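Local coordinates for protein serine-pyruvate aminotransferase (AgxT) (Sulfolobus solfataricus, PDB 3ZRR) that probably transfers amino groups between serine or alanine and the 2-oxo acids pyruvate or glyoxylate, using pyridoxal 5'-phosphate as cofactor, at residues L159-G164 against V180-T185. Numbering follows the deposited sequence. Where two conformers were deposited one is given.
With PXG (3-[O-phosphonopyridoxyl]--amino-benzoic acid), chain C.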
loop_
_atom_site.group_PDB
_atom_site.type_symbol
_atom_site.label_atom_id
_atom_site.label_comp_id
_atom_site.label_asym_id
_atom_site.label_seq_id
_atom_site.Cartn_x
_atom_site.Cartn_y
_atom_site.Cartn_z
ATOM N N LEU A 159 -29.500 32.922 -9.599
ATOM C CA LEU A 159 -28.563 31.796 -9.416
ATOM C C LEU A 159 -29.272 30.453 -9.271
ATOM O O LEU A 159 -30.301 30.359 -8.589
ATOM C CB LEU A 159 -27.670 32.021 -8.193
ATOM C CG LEU A 159 -26.728 33.239 -8.142
ATOM C CD1 LEU A 159 -26.111 33.331 -6.724
ATOM C CD2 LEU A 159 -25.615 33.172 -9.213
ATOM N N ILE A 160 -28.702 29.432 -9.913
ATOM C CA ILE A 160 -29.161 28.042 -9.799
ATOM C C ILE A 160 -28.024 27.126 -9.295
ATOM O O ILE A 160 -26.934 27.042 -9.900
ATOM C CB ILE A 160 -29.726 27.511 -11.138
ATOM C CG1 ILE A 160 -30.969 28.320 -11.563
ATOM C CG2 ILE A 160 -30.152 26.045 -11.015
ATOM C CD1 ILE A 160 -31.305 28.185 -13.066
ATOM N N VAL A 161 -28.288 26.448 -8.182
ATOM C CA VAL A 161 -27.337 25.488 -7.634
ATOM C C VAL A 161 -27.937 24.081 -7.641
ATOM O O VAL A 161 -29.124 23.900 -7.338
ATOM C CB VAL A 161 -26.855 25.876 -6.212
ATOM C CG1 VAL A 161 -28.021 26.083 -5.268
ATOM C CG2 VAL A 161 -25.884 24.823 -5.642
ATOM N N VAL A 162 -27.107 23.097 -7.993
ATOM C CA VAL A 162 -27.514 21.693 -8.061
ATOM C C VAL A 162 -26.597 20.834 -7.201
ATOM O O VAL A 162 -25.389 20.797 -7.432
ATOM C CB VAL A 162 -27.505 21.126 -9.525
ATOM C CG1 VAL A 162 -28.018 19.656 -9.550
ATOM C CG2 VAL A 162 -28.342 22.014 -10.477
ATOM N N ASP A 163 -27.186 20.172 -6.202
ATOM C CA ASP A 163 -26.500 19.123 -5.444
ATOM C C ASP A 163 -26.456 17.829 -6.284
ATOM O O ASP A 163 -27.477 17.158 -6.464
ATOM C CB ASP A 163 -27.221 18.918 -4.098
ATOM C CG ASP A 163 -26.766 17.678 -3.349
ATOM O OD1 ASP A 163 -25.802 16.977 -3.782
ATOM O OD2 ASP A 163 -27.416 17.416 -2.304
ATOM N N GLY A 164 -25.268 17.508 -6.797
ATOM C CA GLY A 164 -25.037 16.299 -7.605
ATOM C C GLY A 164 -24.199 15.247 -6.876
ATOM O O GLY A 164 -23.523 14.423 -7.509
ATOM N N VAL A 180 -25.929 26.106 -15.251
ATOM C CA VAL A 180 -26.033 25.983 -13.809
ATOM C C VAL A 180 -24.970 26.908 -13.234
ATOM O O VAL A 180 -23.865 27.021 -13.788
ATOM C CB VAL A 180 -25.792 24.526 -13.339
ATOM C CG1 VAL A 180 -25.634 24.458 -11.825
ATOM C CG2 VAL A 180 -26.927 23.623 -13.788
ATOM N N ASP A 181 -25.274 27.562 -12.124
ATOM C CA ASP A 181 -24.254 28.436 -11.507
ATOM C C ASP A 181 -23.298 27.775 -10.519
ATOM O O ASP A 181 -22.115 28.167 -10.435
ATOM C CB ASP A 181 -24.921 29.673 -10.933
ATOM C CG ASP A 181 -25.674 30.438 -12.007
ATOM O OD1 ASP A 181 -24.996 30.987 -12.906
ATOM O OD2 ASP A 181 -26.923 30.422 -11.972
ATOM N N VAL A 182 -23.804 26.786 -9.778
ATOM C CA VAL A 182 -22.959 25.943 -8.956
ATOM C C VAL A 182 -23.425 24.517 -9.120
ATOM O O VAL A 182 -24.571 24.201 -8.829
ATOM C CB VAL A 182 -23.020 26.303 -7.446
ATOM C CG1 VAL A 182 -22.106 25.377 -6.641
ATOM C CG2 VAL A 182 -22.646 27.759 -7.210
ATOM N N TYR A 183 -22.539 23.653 -9.602
ATOM C CA TYR A 183 -22.817 22.226 -9.609
ATOM C C TYR A 183 -21.856 21.608 -8.627
ATOM O O TYR A 183 -20.655 21.835 -8.707
ATOM C CB TYR A 183 -22.623 21.612 -11.002
ATOM C CG TYR A 183 -23.749 20.660 -11.378
ATOM C CD1 TYR A 183 -23.915 19.444 -10.691
ATOM C CD2 TYR A 183 -24.642 20.976 -12.403
ATOM C CE1 TYR A 183 -24.939 18.565 -11.014
ATOM C CE2 TYR A 183 -25.687 20.091 -12.755
ATOM C CZ TYR A 183 -25.825 18.892 -12.060
ATOM O OH TYR A 183 -26.845 18.013 -12.374
ATOM N N LEU A 184 -22.359 20.855 -7.663
ATOM C CA LEU A 184 -21.439 20.386 -6.633
ATOM C C LEU A 184 -21.576 18.883 -6.396
ATOM O O LEU A 184 -22.616 18.269 -6.712
ATOM C CB LEU A 184 -21.606 21.199 -5.340
ATOM C CG LEU A 184 -22.954 21.011 -4.635
ATOM C CD1 LEU A 184 -22.975 19.756 -3.762
ATOM C CD2 LEU A 184 -23.267 22.256 -3.767
ATOM N N THR A 185 -20.500 18.290 -5.895
ATOM C CA THR A 185 -20.527 16.888 -5.508
ATOM C C THR A 185 -19.531 16.646 -4.374
ATOM O O THR A 185 -19.016 17.606 -3.773
ATOM C CB THR A 185 -20.334 15.910 -6.747
ATOM O OG1 THR A 185 -20.448 14.544 -6.306
ATOM C CG2 THR A 185 -18.968 16.109 -7.422
HETATM N N1 PXG C . -26.328 15.584 -0.824
HETATM C C2 PXG C . -26.595 14.309 -1.182
HETATM C C2A PXG C . -27.532 14.033 -2.342
HETATM C C3 PXG C . -25.985 13.255 -0.488
HETATM O O3 PXG C . -26.256 11.986 -0.881
HETATM C C5 PXG C . -24.866 14.830 0.924
HETATM C C6 PXG C . -25.482 15.873 0.198
HETATM C C5A PXG C . -23.925 15.170 2.088
HETATM O OP4 PXG C . -22.608 14.747 1.726
HETATM P P PXG C . -21.477 14.604 2.828
HETATM O OP1 PXG C . -20.269 14.250 2.003
HETATM O OP2 PXG C . -21.991 13.536 3.785
HETATM O OP3 PXG C . -21.480 15.984 3.454
HETATM C C4 PXG C . -25.113 13.509 0.566
HETATM C C4A PXG C . -24.419 12.398 1.339
HETATM C C7 PXG C . -27.141 7.344 3.499
HETATM C C8 PXG C . -26.064 8.381 3.377
HETATM O O2 PXG C . -27.794 7.270 4.572
HETATM C C9 PXG C . -26.025 9.253 2.279
HETATM C C10 PXG C . -25.019 10.216 2.184
HETATM C C11 PXG C . -24.058 10.273 3.195
HETATM C C12 PXG C . -24.089 9.399 4.289
HETATM C C13 PXG C . -25.098 8.451 4.374
HETATM O O8 PXG C . -27.330 6.576 2.523
HETATM N N9 PXG C . -24.966 11.074 1.133
#
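Val162 packs over one face of the Tyr183 ring, the two side chains side by side and pointing the same way. This is the tightly packed part of the contact. Its CB sits over the ring centre, 3.7 Å from the centroid, in a CH-pi contact. CG1, anti to the backbone N (chi1 -177°), reaches the phenol end, 3.4 Å from Tyr183 CZ. CG2 turns the other way and meets both methyls of Val180. With an alanine at Tyr183, Val162 is likely to lose its aromatic cover and a gap to open beside Gly164, whose CA lies at the ring edge. On the other face the Leu184 end is packed more loosely: Leu184 CD1 comes no nearer than 4.0 Å to Asp163 CA. That face is buried too, so neither side is open to solvent. Between the faces, parallel-strand hydrogen bonds alternate, such as Val162 N to Val182 O (2.9 Å). Ile160 O accepts two, from the amides of Asp181 and Val182. The Asp181 carboxylate extends the pattern: OD2 takes Ile160 N at 2.9 Å through its anti lone pair and also forms a salt bridge with Arg154. At the other end, Asp163 OD2 lies 2.6 Å from N1 of the bound PXG, as in fold type I PLP enzymes, where an aspartate faces the pyridine nitrogen. Val165 N holds the other oxygen, OD1. The two strands are central in the mixed seven-stranded sheet. Strand 128-134 flanks residues 159-163, strand 197-202 runs antiparallel beside 182-185, and helix 146-153 packs on Ile160, Val180 and Tyr183.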